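PDB 2P3P: hypothetical protein from Porphyromonas gingivalis W83, which is of unknown function, a DUF3256-family protein that is probably membrane-anchored in its full-length form and can bind a magnesium ion. Local coordinates for residues 10-15 and 66-71; 17-22 and 112-117; 29-34 and 52-57; 81-86 and 195-200. All blocks are in the same frame, centred on the assembly; numbering follows the deposited sequence. Where two conformers were deposited one is given.

Contact 1: residues 10-15 and 66-71; sequences GELERC and NFIRIQ
Helix 11-18 packs against one face of the seven-stranded antiparallel sheet here, with Leu12 pressed onto residues 66-68, where the chain enters strand 67-72. One methyl does nearly all the work. Leu12 CD2 lies 3.4 Å from Phe67 N and 3.7 Å from Asn66 C, against the peptide that leads into the strand, and 3.9 Å from Ile68 CG1. Leu12 CG, anti to the backbone N (chi1 179°), puts CD2 against the backbone of residues 66-68, while CG itself comes 4.1 Å from Ile68 CD1. This is alpha-on-beta packing. Ile68 and Phe67, successive residues in extended chain, point to opposite sides: Ile68 turns its CB toward the helix, Phe67 turns its own away. Isoleucine suits position 68, for its beta-branched side chain favours extended backbone and offers a broad apolar flank to the helix. Gly10 is the N-cap residue, and its carbonyl O receives the first-turn bond from Arg14 N (3.1 Å). Around this apolar centre the ends are tied by polar links, Glu11 to Ser90, Glu13 to the backbone N of Leu42, and the carbonyl of Asn66 to Arg81 on the adjoining strand 77-84.

Contact 2: residues 17-22 and 112-117; sequences LAMPES and TEWKPL
A selenomethionine laid over an indole gives this contact its character. Met19 CG stands 3.6 Å from the centroid of the Trp114 six-membered ring, 13° off the ring normal, a CH-pi contact above the ring centre. With CG anti to the backbone N (chi1 -178°), the chain runs across the indole and the selenium follows obliquely, SE lying 4.1 Å from the same centroid in a Met-aromatic contact. Met19 CA lies over the same ring system, 3.4 Å from Trp114 NE1, and Met19 CB is 3.6 Å from Trp114 CE2. A long, unbranched, polarisable side chain suits such a flat partner. Pro20 adds its ring carbon CD, 3.8 Å from Trp114 CG. Trp114 itself has a positive phi (70°), in the turn that follows strand 104-111. The indole NE1 bonds to the carbonyl O of Cys15, and the ring meets Tyr110 edge-to-face and touches Ile92 of strand 90-98. The tryptophan sits between the chain leaving helix 11-18 and the sheet, while Met19 O accepts from Arg32 of helix 29-39.

Contact 3: residues 29-34 and 52-57; sequences MEERND and ESSLGG
Glu31, in the first turn of helix 29-39, sends its carboxylate into the hairpin turn between strands 47-52 and 58-64, where both oxygens are gripped. OE2 takes the backbone N-H of Ser54, 2.8 Å from Ser54 N and practically straight at 176°, while OE1 accepts from Ser53 OG at 2.9 Å. Each oxygen uses its syn lone pair, so the two donors approach the carboxylate like a fork. An extended chain beyond CG (chi2 171°) carries the acid across from the helix, a reach that suits glutamate. Ser53 is the tight side: it is buried, and its OG, anti to the backbone N (chi1 174°), probably also accepts from Leu55 N, as in an ST turn within the type I turn from Ser53 to Gly56, though the position of that nitrogen is less certain. The Ser54 side is looser and exposed; its OG lies 3.3 Å from Glu31 OE2, a weak and unsettled bond. On the helix side, OE1 also accepts from Thr28 N. With two backbone N-H groups and a serine hydroxyl directed at it, the carboxylate would probably be stabilised in its ionised form.

Contact 4: residues 81-86 and 195-200; sequences RILPFS and YRWQSG
Trp197 of strand 193-197 bridges the two antiparallel sheets of the fold, inserting its indole against strand 77-84 of the larger one. Its NE1 gives a nearly straight hydrogen bond to the carbonyl O of Pro84, 2.9 Å long with an angle of 173° at the hydrogen. The acceptor lies exactly in the ring plane, at the indole edge, and Trp197 CG, anti to the backbone N (chi1 -175°), swings the ring toward strand 77-84. One face of the ring takes Leu83, whose CD1 is 3.7 Å from the centroid of the six-membered ring and 10° off its normal, a CH-pi contact; Leu83 CB adds to it at 3.8 Å from Trp197 CE2. Pro84 runs past the pyrrole side with its CD 3.8 Å from Trp197 NE1. On the opposite face lies Gly200, its carbonyl carbon C 3.5 Å above the ring plane, where the hairpin bends back at positive phi. Glycine fits this backbone and lies close against the indole face. Tryptophan suits the bridging position since it pairs broad apolar faces with one edge donor. Farther out, Phe202 of the next strand meets the indole edge-to-face, and the backbone of Trp197 is bonded to Asp164. Leu83 is held by backbone bonds to Val91. Water 1 completes the set: it donates to Pro84 O at 2.8 Å and accepts from Gly200 N at the same length.

From the N terminus, helix 11-18 opens contact 1, which closes at strand 67-72. Before it closes, the same helix runs into the segment that opens contact 2, closing only at 112-117; contacts 1 and 2 therefore cross and are joined through Cys15 and Trp114. Contact 3, between helix 29-39 and the 52-57 turn, lies wholly within the spans of both, and it touches contact 2 through Arg32 and Glu21. Contact 4 begins at strand 77-84, after contacts 1 and 3 have closed, and crosses contact 2. Contacts 1 to 3 tie the two N-terminal helices to the large sheet, whereas contact 4 is the one of the four that joins that sheet to the four-stranded one.

Contact 1: residues 10-15 and 66-71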
loop_
_atom_site.group_PDB
_atom_site.type_symbol
_atom_site.label_atom_id
_atom_site.label_comp_id
_atom_site.label_asym_id
_atom_site.label_seq_id
_atom_site.Cartn_x
_atom_site.Cartn_y
_atom_site.Cartn_z
ATOM N N GLY A 10 -20.717 7.705 2.939
ATOM C CA GLY A 10 -19.525 8.361 3.420
ATOM C C GLY A 10 -18.694 8.856 2.273
ATOM O O GLY A 10 -18.990 8.572 1.115
ATOM N N GLU A 11 -17.599 9.536 2.602
ATOM C CA GLU A 11 -16.787 10.161 1.574
ATOM C C GLU A 11 -16.032 9.143 0.702
ATOM O O GLU A 11 -15.928 9.336 -0.522
ATOM C CB GLU A 11 -15.820 11.148 2.215
ATOM C CG GLU A 11 -15.060 11.936 1.220
ATOM C CD GLU A 11 -14.281 13.040 1.823
ATOM O OE1 GLU A 11 -13.865 12.939 3.019
ATOM O OE2 GLU A 11 -14.050 14.014 1.098
ATOM N N LEU A 12 -15.559 8.051 1.303
ATOM C CA LEU A 12 -14.798 7.056 0.538
ATOM C C LEU A 12 -15.724 6.408 -0.485
ATOM O O LEU A 12 -15.336 6.247 -1.655
ATOM C CB LEU A 12 -14.149 6.005 1.438
ATOM C CG LEU A 12 -13.364 4.925 0.681
ATOM C CD1 LEU A 12 -12.203 5.592 -0.067
ATOM C CD2 LEU A 12 -12.875 3.840 1.675
ATOM N N GLU A 13 -16.934 6.053 -0.042
ATOM C CA GLU A 13 -17.972 5.498 -0.940
ATOM C C GLU A 13 -18.273 6.426 -2.126
ATOM O O GLU A 13 -18.301 5.995 -3.285
ATOM C CB GLU A 13 -19.245 5.199 -0.181
ATOM C CG GLU A 13 -20.461 5.008 -1.082
ATOM C CD GLU A 13 -21.680 4.418 -0.417
ATOM O OE1 GLU A 13 -21.698 4.180 0.801
ATOM O OE2 GLU A 13 -22.680 4.182 -1.152
ATOM N N ARG A 14 -18.457 7.715 -1.830
ATOM C CA ARG A 14 -18.676 8.717 -2.880
ATOM C C ARG A 14 -17.551 8.724 -3.902
ATOM O O ARG A 14 -17.783 8.681 -5.105
ATOM C CB ARG A 14 -18.794 10.109 -2.274
ATOM C CG ARG A 14 -19.923 10.242 -1.260
ATOM C CD ARG A 14 -20.506 11.643 -1.271
ATOM N NE ARG A 14 -19.588 12.643 -0.727
ATOM C CZ ARG A 14 -19.357 12.842 0.574
ATOM N NH1 ARG A 14 -19.958 12.090 1.500
ATOM N NH2 ARG A 14 -18.499 13.791 0.952
ATOM N N CYS A 15 -16.321 8.775 -3.414
ATOM C CA CYS A 15 -15.133 8.833 -4.294
ATOM C C CYS A 15 -14.981 7.575 -5.126
ATOM O O CYS A 15 -14.678 7.648 -6.328
ATOM C CB CYS A 15 -13.880 9.097 -3.452
ATOM S SG CYS A 15 -13.862 10.683 -2.657
ATOM N N ASN A 66 -14.746 3.015 5.754
ATOM C CA ASN A 66 -13.433 3.615 5.962
ATOM C C ASN A 66 -12.257 3.034 5.209
ATOM O O ASN A 66 -11.163 3.586 5.295
ATOM C CB ASN A 66 -13.125 3.667 7.451
ATOM C CG ASN A 66 -14.115 4.548 8.190
ATOM O OD1 ASN A 66 -14.717 4.120 9.167
ATOM N ND2 ASN A 66 -14.301 5.774 7.704
ATOM N N PHE A 67 -12.465 1.972 4.453
ATOM C CA PHE A 67 -11.393 1.461 3.582
ATOM C C PHE A 67 -11.980 0.484 2.542
ATOM O O PHE A 67 -13.019 -0.164 2.787
ATOM C CB PHE A 67 -10.337 0.735 4.430
ATOM C CG PHE A 67 -10.860 -0.528 5.097
ATOM C CD1 PHE A 67 -10.789 -1.751 4.435
ATOM C CD2 PHE A 67 -11.388 -0.499 6.375
ATOM C CE1 PHE A 67 -11.279 -2.893 5.005
ATOM C CE2 PHE A 67 -11.901 -1.704 6.960
ATOM C CZ PHE A 67 -11.830 -2.857 6.275
ATOM N N ILE A 68 -11.315 0.389 1.395
ATOM C CA ILE A 68 -11.621 -0.589 0.367
ATOM C C ILE A 68 -10.317 -1.353 0.061
ATOM O O ILE A 68 -9.272 -0.736 -0.174
ATOM C CB ILE A 68 -12.153 0.112 -0.908
ATOM C CG1 ILE A 68 -13.539 0.722 -0.597
ATOM C CG2 ILE A 68 -12.124 -0.837 -2.113
ATOM C CD1 ILE A 68 -14.030 1.644 -1.614
ATOM N N ARG A 69 -10.404 -2.686 0.054
ATOM C CA ARG A 69 -9.252 -3.533 -0.235
ATOM C C ARG A 69 -9.665 -4.451 -1.353
ATOM O O ARG A 69 -10.667 -5.189 -1.232
ATOM C CB ARG A 69 -8.806 -4.317 1.009
ATOM C CG ARG A 69 -7.497 -5.141 0.796
ATOM C CD ARG A 69 -7.141 -6.010 2.006
ATOM N NE ARG A 69 -6.916 -5.341 3.289
ATOM C CZ ARG A 69 -5.796 -4.741 3.667
ATOM N NH1 ARG A 69 -4.752 -4.570 2.842
ATOM N NH2 ARG A 69 -5.748 -4.218 4.876
ATOM N N ILE A 70 -8.937 -4.347 -2.450
ATOM C CA ILE A 70 -9.177 -5.111 -3.650
ATOM C C ILE A 70 -7.996 -6.067 -3.958
ATOM O O ILE A 70 -6.825 -5.666 -3.906
ATOM C CB ILE A 70 -9.376 -4.137 -4.808
ATOM C CG1 ILE A 70 -10.392 -3.046 -4.420
ATOM C CG2 ILE A 70 -9.861 -4.841 -6.001
ATOM C CD1 ILE A 70 -10.614 -2.034 -5.499
ATOM N N GLN A 71 -8.292 -7.322 -4.269
ATOM C CA GLN A 71 -7.291 -8.237 -4.746
ATOM C C GLN A 71 -7.543 -8.502 -6.217
ATOM O O GLN A 71 -8.672 -8.800 -6.609
ATOM C CB GLN A 71 -7.326 -9.574 -3.999
ATOM C CG GLN A 71 -7.215 -9.407 -2.448
ATOM C CD GLN A 71 -5.897 -8.784 -1.947
ATOM O OE1 GLN A 71 -5.869 -8.169 -0.864
ATOM N NE2 GLN A 71 -4.826 -8.925 -2.715
#

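Contact 2: residues 17-22 and 112-117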
loop_
_atom_site.group_PDB
_atom_site.type_symbol
_atom_site.label_atom_id
_atom_site.label_comp_id
_atom_site.label_asym_id
_atom_site.label_seq_id
_atom_site.Cartn_x
_atom_site.Cartn_y
_atom_site.Cartn_z
ATOM N N LEU A 17 -17.371 5.486 -6.049
ATOM C CA LEU A 17 -18.412 5.404 -7.048
ATOM C C LEU A 17 -18.068 6.319 -8.257
ATOM O O LEU A 17 -18.336 5.960 -9.405
ATOM C CB LEU A 17 -19.742 5.831 -6.451
ATOM C CG LEU A 17 -20.443 4.873 -5.494
ATOM C CD1 LEU A 17 -21.602 5.583 -4.815
ATOM C CD2 LEU A 17 -20.965 3.644 -6.248
ATOM N N ALA A 18 -17.506 7.491 -7.979
ATOM C CA ALA A 18 -17.147 8.472 -9.036
ATOM C C ALA A 18 -15.715 8.376 -9.583
ATOM O O ALA A 18 -15.280 9.213 -10.388
ATOM C CB ALA A 18 -17.417 9.883 -8.531
HETATM N N MSE A 19 -14.961 7.368 -9.170
HETATM C CA MSE A 19 -13.592 7.176 -9.670
HETATM C C MSE A 19 -13.668 6.858 -11.177
HETATM O O MSE A 19 -14.440 6.004 -11.579
HETATM C CB MSE A 19 -12.946 6.020 -8.909
HETATM C CG MSE A 19 -11.498 5.707 -9.267
HETATM SE SE MSE A 19 -10.892 4.184 -8.215
HETATM C CE MSE A 19 -12.116 2.888 -8.981
ATOM N N PRO A 20 -12.915 7.587 -12.022
ATOM C CA PRO A 20 -12.932 7.267 -13.444
ATOM C C PRO A 20 -12.383 5.842 -13.655
ATOM O O PRO A 20 -11.395 5.418 -13.010
ATOM C CB PRO A 20 -11.962 8.292 -14.065
ATOM C CG PRO A 20 -11.900 9.461 -13.081
ATOM C CD PRO A 20 -12.063 8.758 -11.706
ATOM N N GLU A 21 -13.012 5.111 -14.561
ATOM C CA GLU A 21 -12.509 3.781 -14.930
ATOM C C GLU A 21 -11.014 3.812 -15.319
ATOM O O GLU A 21 -10.256 2.886 -14.984
ATOM C CB GLU A 21 -13.338 3.210 -16.086
ATOM C CG GLU A 21 -12.962 1.795 -16.455
ATOM C CD GLU A 21 -13.894 1.171 -17.496
ATOM O OE1 GLU A 21 -15.101 1.480 -17.527
ATOM O OE2 GLU A 21 -13.404 0.339 -18.272
ATOM N N SER A 22 -10.607 4.840 -16.067
ATOM C CA SER A 22 -9.213 4.952 -16.539
ATOM C C SER A 22 -8.241 5.070 -15.401
ATOM O O SER A 22 -7.149 4.585 -15.511
ATOM C CB SER A 22 -9.045 6.102 -17.530
ATOM O OG SER A 22 -7.814 6.017 -18.269
ATOM N N THR A 112 -9.885 14.316 -3.686
ATOM C CA THR A 112 -11.161 13.566 -3.663
ATOM C C THR A 112 -11.885 13.560 -5.024
ATOM O O THR A 112 -12.853 12.818 -5.219
ATOM C CB THR A 112 -12.076 14.038 -2.535
ATOM O OG1 THR A 112 -12.130 15.468 -2.516
ATOM C CG2 THR A 112 -11.567 13.581 -1.166
ATOM N N GLU A 113 -11.430 14.406 -5.942
ATOM C CA GLU A 113 -11.927 14.450 -7.321
ATOM C C GLU A 113 -11.022 13.732 -8.319
ATOM O O GLU A 113 -11.138 13.975 -9.550
ATOM C CB GLU A 113 -12.070 15.896 -7.801
ATOM C CG GLU A 113 -13.089 16.755 -7.027
ATOM C CD GLU A 113 -12.603 17.062 -5.591
ATOM O OE1 GLU A 113 -11.504 17.615 -5.396
ATOM O OE2 GLU A 113 -13.317 16.693 -4.639
ATOM N N TRP A 114 -10.123 12.901 -7.787
ATOM C CA TRP A 114 -9.213 11.996 -8.531
ATOM C C TRP A 114 -8.102 12.697 -9.324
ATOM O O TRP A 114 -7.594 12.177 -10.320
ATOM C CB TRP A 114 -10.048 11.013 -9.346
ATOM C CG TRP A 114 -10.808 10.109 -8.416
ATOM C CD1 TRP A 114 -12.128 10.164 -8.098
ATOM C CD2 TRP A 114 -10.251 9.063 -7.644
ATOM N NE1 TRP A 114 -12.430 9.163 -7.190
ATOM C CE2 TRP A 114 -11.280 8.470 -6.923
ATOM C CE3 TRP A 114 -8.959 8.518 -7.553
ATOM C CZ2 TRP A 114 -11.065 7.376 -6.067
ATOM C CZ3 TRP A 114 -8.753 7.432 -6.688
ATOM C CH2 TRP A 114 -9.798 6.899 -5.964
ATOM N N LYS A 115 -7.722 13.890 -8.864
ATOM C CA LYS A 115 -6.599 14.617 -9.453
ATOM C C LYS A 115 -5.371 14.052 -8.782
ATOM O O LYS A 115 -5.324 14.043 -7.566
ATOM C CB LYS A 115 -6.730 16.127 -9.182
ATOM C CG LYS A 115 -5.656 17.018 -9.795
ATOM C CD LYS A 115 -5.845 18.485 -9.312
ATOM C CE LYS A 115 -4.999 19.466 -10.068
ATOM N NZ LYS A 115 -3.604 19.398 -9.625
ATOM N N PRO A 116 -4.392 13.551 -9.558
ATOM C CA PRO A 116 -3.181 12.999 -8.950
ATOM C C PRO A 116 -2.286 14.052 -8.286
ATOM O O PRO A 116 -2.093 15.152 -8.817
ATOM C CB PRO A 116 -2.460 12.329 -10.121
ATOM C CG PRO A 116 -2.995 12.966 -11.314
ATOM C CD PRO A 116 -4.363 13.414 -11.025
ATOM N N LEU A 117 -1.777 13.693 -7.117
ATOM C CA LEU A 117 -0.916 14.564 -6.370
ATOM C C LEU A 117 0.482 13.971 -6.370
ATOM O O LEU A 117 0.665 12.795 -6.621
ATOM C CB LEU A 117 -1.472 14.809 -4.996
ATOM C CG LEU A 117 -2.882 15.429 -4.930
ATOM C CD1 LEU A 117 -3.424 15.417 -3.473
ATOM C CD2 LEU A 117 -2.889 16.858 -5.522
#

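Contact 3: residues 29-34 and 52-57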
loop_
_atom_site.group_PDB
_atom_site.type_symbol
_atom_site.label_atom_id
_atom_site.label_comp_id
_atom_site.label_asym_id
_atom_site.label_seq_id
_atom_site.Cartn_x
_atom_site.Cartn_y
_atom_site.Cartn_z
HETATM N N MSE A 29 -16.734 0.579 -15.326
HETATM C CA MSE A 29 -17.503 1.535 -14.513
HETATM C C MSE A 29 -18.842 0.897 -14.112
HETATM O O MSE A 29 -19.284 0.973 -12.961
HETATM C CB MSE A 29 -17.737 2.829 -15.302
HETATM C CG MSE A 29 -18.642 3.832 -14.620
HETATM SE SE MSE A 29 -17.792 4.491 -12.979
HETATM C CE MSE A 29 -16.944 6.081 -13.663
ATOM N N GLU A 30 -19.455 0.249 -15.083
ATOM C CA GLU A 30 -20.728 -0.421 -14.891
ATOM C C GLU A 30 -20.651 -1.606 -13.916
ATOM O O GLU A 30 -21.514 -1.737 -13.074
ATOM C CB GLU A 30 -21.311 -0.834 -16.253
ATOM C CG GLU A 30 -21.474 0.348 -17.207
ATOM C CD GLU A 30 -20.383 0.426 -18.282
ATOM O OE1 GLU A 30 -19.167 0.269 -17.952
ATOM O OE2 GLU A 30 -20.772 0.648 -19.454
ATOM N N GLU A 31 -19.631 -2.454 -14.022
ATOM C CA GLU A 31 -19.395 -3.480 -13.017
ATOM C C GLU A 31 -19.238 -2.877 -11.602
ATOM O O GLU A 31 -19.798 -3.374 -10.625
ATOM C CB GLU A 31 -18.148 -4.315 -13.380
ATOM C CG GLU A 31 -18.386 -5.263 -14.565
ATOM C CD GLU A 31 -17.123 -5.909 -15.045
ATOM O OE1 GLU A 31 -16.036 -5.341 -14.830
ATOM O OE2 GLU A 31 -17.207 -7.007 -15.597
ATOM N N ARG A 32 -18.423 -1.833 -11.488
ATOM C CA ARG A 32 -18.231 -1.149 -10.216
ATOM C C ARG A 32 -19.520 -0.568 -9.630
ATOM O O ARG A 32 -19.844 -0.790 -8.447
ATOM C CB ARG A 32 -17.201 -0.035 -10.364
ATOM C CG ARG A 32 -16.915 0.713 -9.070
ATOM C CD ARG A 32 -15.494 1.272 -8.942
ATOM N NE ARG A 32 -14.932 1.742 -10.211
ATOM C CZ ARG A 32 -15.088 2.950 -10.741
ATOM N NH1 ARG A 32 -15.826 3.889 -10.137
ATOM N NH2 ARG A 32 -14.513 3.207 -11.919
ATOM N N ASN A 33 -20.257 0.170 -10.441
ATOM C CA ASN A 33 -21.447 0.813 -9.922
ATOM C C ASN A 33 -22.571 -0.220 -9.703
ATOM O O ASN A 33 -23.393 -0.044 -8.811
ATOM C CB ASN A 33 -21.821 2.064 -10.738
ATOM C CG ASN A 33 -21.251 3.352 -10.110
ATOM O OD1 ASN A 33 -20.030 3.598 -10.141
ATOM N ND2 ASN A 33 -22.130 4.126 -9.469
ATOM N N ASP A 34 -22.547 -1.337 -10.435
ATOM C CA ASP A 34 -23.483 -2.464 -10.168
ATOM C C ASP A 34 -23.079 -3.226 -8.864
ATOM O O ASP A 34 -23.935 -3.568 -8.058
ATOM C CB ASP A 34 -23.644 -3.422 -11.385
ATOM C CG ASP A 34 -24.364 -2.775 -12.621
ATOM O OD1 ASP A 34 -25.069 -1.738 -12.517
ATOM O OD2 ASP A 34 -24.238 -3.325 -13.740
ATOM N N GLU A 52 -15.925 -11.808 -11.784
ATOM C CA GLU A 52 -15.062 -12.140 -12.911
ATOM C C GLU A 52 -15.288 -11.007 -13.889
ATOM O O GLU A 52 -16.354 -10.901 -14.493
ATOM C CB GLU A 52 -15.420 -13.493 -13.531
ATOM C CG GLU A 52 -15.167 -14.692 -12.608
ATOM C CD GLU A 52 -15.609 -16.015 -13.218
ATOM O OE1 GLU A 52 -16.495 -16.669 -12.629
ATOM O OE2 GLU A 52 -15.078 -16.408 -14.282
ATOM N N SER A 53 -14.306 -10.129 -14.013
ATOM C CA SER A 53 -14.494 -8.924 -14.811
ATOM C C SER A 53 -14.504 -9.216 -16.318
ATOM O O SER A 53 -13.718 -10.021 -16.828
ATOM C CB SER A 53 -13.479 -7.845 -14.463
ATOM O OG SER A 53 -13.605 -6.738 -15.364
ATOM N N SER A 54 -15.409 -8.543 -17.023
ATOM C CA SER A 54 -15.442 -8.592 -18.481
ATOM C C SER A 54 -14.105 -8.164 -19.053
ATOM O O SER A 54 -13.820 -8.422 -20.216
ATOM C CB SER A 54 -16.526 -7.671 -19.026
ATOM O OG SER A 54 -16.257 -6.313 -18.702
ATOM N N LEU A 55 -13.300 -7.481 -18.242
ATOM C CA LEU A 55 -12.003 -6.982 -18.692
ATOM C C LEU A 55 -10.937 -8.088 -18.667
ATOM O O LEU A 55 -9.864 -7.953 -19.251
ATOM C CB LEU A 55 -11.571 -5.782 -17.826
ATOM C CG LEU A 55 -12.428 -4.526 -18.061
ATOM C CD1 LEU A 55 -12.148 -3.431 -17.072
ATOM C CD2 LEU A 55 -12.201 -3.979 -19.489
ATOM N N GLY A 56 -11.270 -9.187 -17.996
ATOM C CA GLY A 56 -10.371 -10.293 -17.772
ATOM C C GLY A 56 -10.142 -10.308 -16.271
ATOM O O GLY A 56 -10.111 -9.267 -15.607
ATOM N N GLY A 57 -10.010 -11.488 -15.709
ATOM C CA GLY A 57 -9.502 -11.560 -14.362
ATOM C C GLY A 57 -10.512 -11.410 -13.258
ATOM O O GLY A 57 -11.499 -10.651 -13.331
#

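Contact 4: residues 81-86 and 195-200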
loop_
_atom_site.group_PDB
_atom_site.type_symbol
_atom_site.label_atom_id
_atom_site.label_comp_id
_atom_site.label_asym_id
_atom_site.label_seq_id
_atom_site.Cartn_x
_atom_site.Cartn_y
_atom_site.Cartn_z
ATOM N N ARG A 81 -8.016 4.562 1.112
ATOM C CA ARG A 81 -8.626 5.206 2.287
ATOM C C ARG A 81 -8.594 6.703 2.074
ATOM O O ARG A 81 -7.734 7.167 1.358
ATOM C CB ARG A 81 -7.836 4.916 3.555
ATOM C CG ARG A 81 -7.946 3.511 4.046
ATOM C CD ARG A 81 -7.606 3.393 5.516
ATOM N NE ARG A 81 -8.607 4.062 6.339
ATOM C CZ ARG A 81 -8.359 4.538 7.543
ATOM N NH1 ARG A 81 -7.139 4.481 8.039
ATOM N NH2 ARG A 81 -9.332 5.115 8.227
ATOM N N ILE A 82 -9.490 7.427 2.749
ATOM C CA ILE A 82 -9.432 8.869 2.903
ATOM C C ILE A 82 -8.530 9.190 4.106
ATOM O O ILE A 82 -8.609 8.566 5.148
ATOM C CB ILE A 82 -10.855 9.481 3.174
ATOM C CG1 ILE A 82 -11.779 9.179 2.030
ATOM C CG2 ILE A 82 -10.807 11.033 3.208
ATOM C CD1 ILE A 82 -11.371 9.896 0.782
ATOM N N LEU A 83 -7.731 10.225 3.958
ATOM C CA LEU A 83 -6.937 10.808 5.037
ATOM C C LEU A 83 -7.259 12.299 5.126
ATOM O O LEU A 83 -7.495 12.992 4.112
ATOM C CB LEU A 83 -5.436 10.631 4.798
ATOM C CG LEU A 83 -4.875 9.230 4.604
ATOM C CD1 LEU A 83 -3.395 9.273 4.201
ATOM C CD2 LEU A 83 -5.103 8.446 5.870
ATOM N N PRO A 84 -7.308 12.816 6.345
ATOM C CA PRO A 84 -7.675 14.220 6.488
ATOM C C PRO A 84 -6.553 15.139 6.081
ATOM O O PRO A 84 -5.461 15.003 6.605
ATOM C CB PRO A 84 -7.933 14.369 7.993
ATOM C CG PRO A 84 -7.248 13.275 8.653
ATOM C CD PRO A 84 -7.082 12.153 7.650
ATOM N N PHE A 85 -6.829 16.085 5.185
ATOM C CA PHE A 85 -5.811 17.076 4.821
ATOM C C PHE A 85 -5.910 18.249 5.774
ATOM O O PHE A 85 -4.902 18.825 6.205
ATOM C CB PHE A 85 -5.904 17.532 3.347
ATOM C CG PHE A 85 -4.805 18.445 2.988
ATOM C CD1 PHE A 85 -3.539 17.949 2.685
ATOM C CD2 PHE A 85 -5.000 19.815 3.062
ATOM C CE1 PHE A 85 -2.477 18.826 2.423
ATOM C CE2 PHE A 85 -3.944 20.692 2.824
ATOM C CZ PHE A 85 -2.700 20.213 2.499
ATOM N N SER A 86 -7.136 18.660 6.053
ATOM C CA SER A 86 -7.429 19.500 7.194
ATOM C C SER A 86 -8.557 18.844 7.983
ATOM O O SER A 86 -8.865 17.677 7.774
ATOM C CB SER A 86 -7.851 20.885 6.723
ATOM O OG SER A 86 -9.118 20.837 6.123
ATOM N N TYR A 195 4.828 4.690 10.634
ATOM C CA TYR A 195 4.614 6.095 10.310
ATOM C C TYR A 195 3.172 6.479 10.688
ATOM O O TYR A 195 2.230 5.686 10.602
ATOM C CB TYR A 195 4.834 6.292 8.800
ATOM C CG TYR A 195 6.280 6.219 8.304
ATOM C CD1 TYR A 195 6.946 7.378 7.948
ATOM C CD2 TYR A 195 6.945 4.986 8.108
ATOM C CE1 TYR A 195 8.250 7.347 7.517
ATOM C CE2 TYR A 195 8.250 4.930 7.657
ATOM C CZ TYR A 195 8.911 6.102 7.337
ATOM O OH TYR A 195 10.223 6.097 6.893
ATOM N N ARG A 196 3.015 7.723 11.079
ATOM C CA ARG A 196 1.740 8.252 11.500
ATOM C C ARG A 196 1.467 9.491 10.647
ATOM O O ARG A 196 2.349 10.312 10.392
ATOM C CB ARG A 196 1.783 8.610 12.994
ATOM C CG ARG A 196 0.431 8.926 13.558
ATOM C CD ARG A 196 0.466 9.063 15.089
ATOM N NE ARG A 196 -0.749 9.742 15.502
ATOM C CZ ARG A 196 -0.887 10.518 16.583
ATOM N NH1 ARG A 196 0.129 10.735 17.422
ATOM N NH2 ARG A 196 -2.071 11.083 16.839
ATOM N N TRP A 197 0.233 9.612 10.201
ATOM C CA TRP A 197 -0.227 10.781 9.456
ATOM C C TRP A 197 -0.444 11.934 10.427
ATOM O O TRP A 197 -1.260 11.851 11.359
ATOM C CB TRP A 197 -1.518 10.434 8.763
ATOM C CG TRP A 197 -2.083 11.472 7.851
ATOM C CD1 TRP A 197 -3.144 12.260 8.093
ATOM C CD2 TRP A 197 -1.658 11.773 6.508
ATOM N NE1 TRP A 197 -3.414 13.030 7.006
ATOM C CE2 TRP A 197 -2.532 12.739 6.011
ATOM C CE3 TRP A 197 -0.667 11.274 5.677
ATOM C CZ2 TRP A 197 -2.405 13.280 4.716
ATOM C CZ3 TRP A 197 -0.531 11.818 4.396
ATOM C CH2 TRP A 197 -1.392 12.802 3.941
ATOM N N GLN A 198 0.310 12.997 10.217
ATOM C CA GLN A 198 0.316 14.104 11.130
ATOM C C GLN A 198 0.428 15.334 10.257
ATOM O O GLN A 198 1.418 15.504 9.540
ATOM C CB GLN A 198 1.502 13.992 12.101
ATOM C CG GLN A 198 1.387 12.834 13.107
ATOM C CD GLN A 198 2.673 12.533 13.896
ATOM O OE1 GLN A 198 3.712 13.167 13.702
ATOM N NE2 GLN A 198 2.593 11.567 14.809
ATOM N N SER A 199 -0.614 16.161 10.300
ATOM C CA SER A 199 -0.669 17.411 9.555
ATOM C C SER A 199 -0.276 17.224 8.088
ATOM O O SER A 199 0.670 17.851 7.583
ATOM C CB SER A 199 0.214 18.469 10.226
ATOM O OG SER A 199 1.586 18.110 10.147
ATOM N N GLY A 200 -1.016 16.341 7.431
ATOM C CA GLY A 200 -0.966 16.204 5.990
ATOM C C GLY A 200 0.266 15.496 5.459
ATOM O O GLY A 200 0.616 15.714 4.303
HETATM O O HOH W 1 -3.574 15.862 8.518
#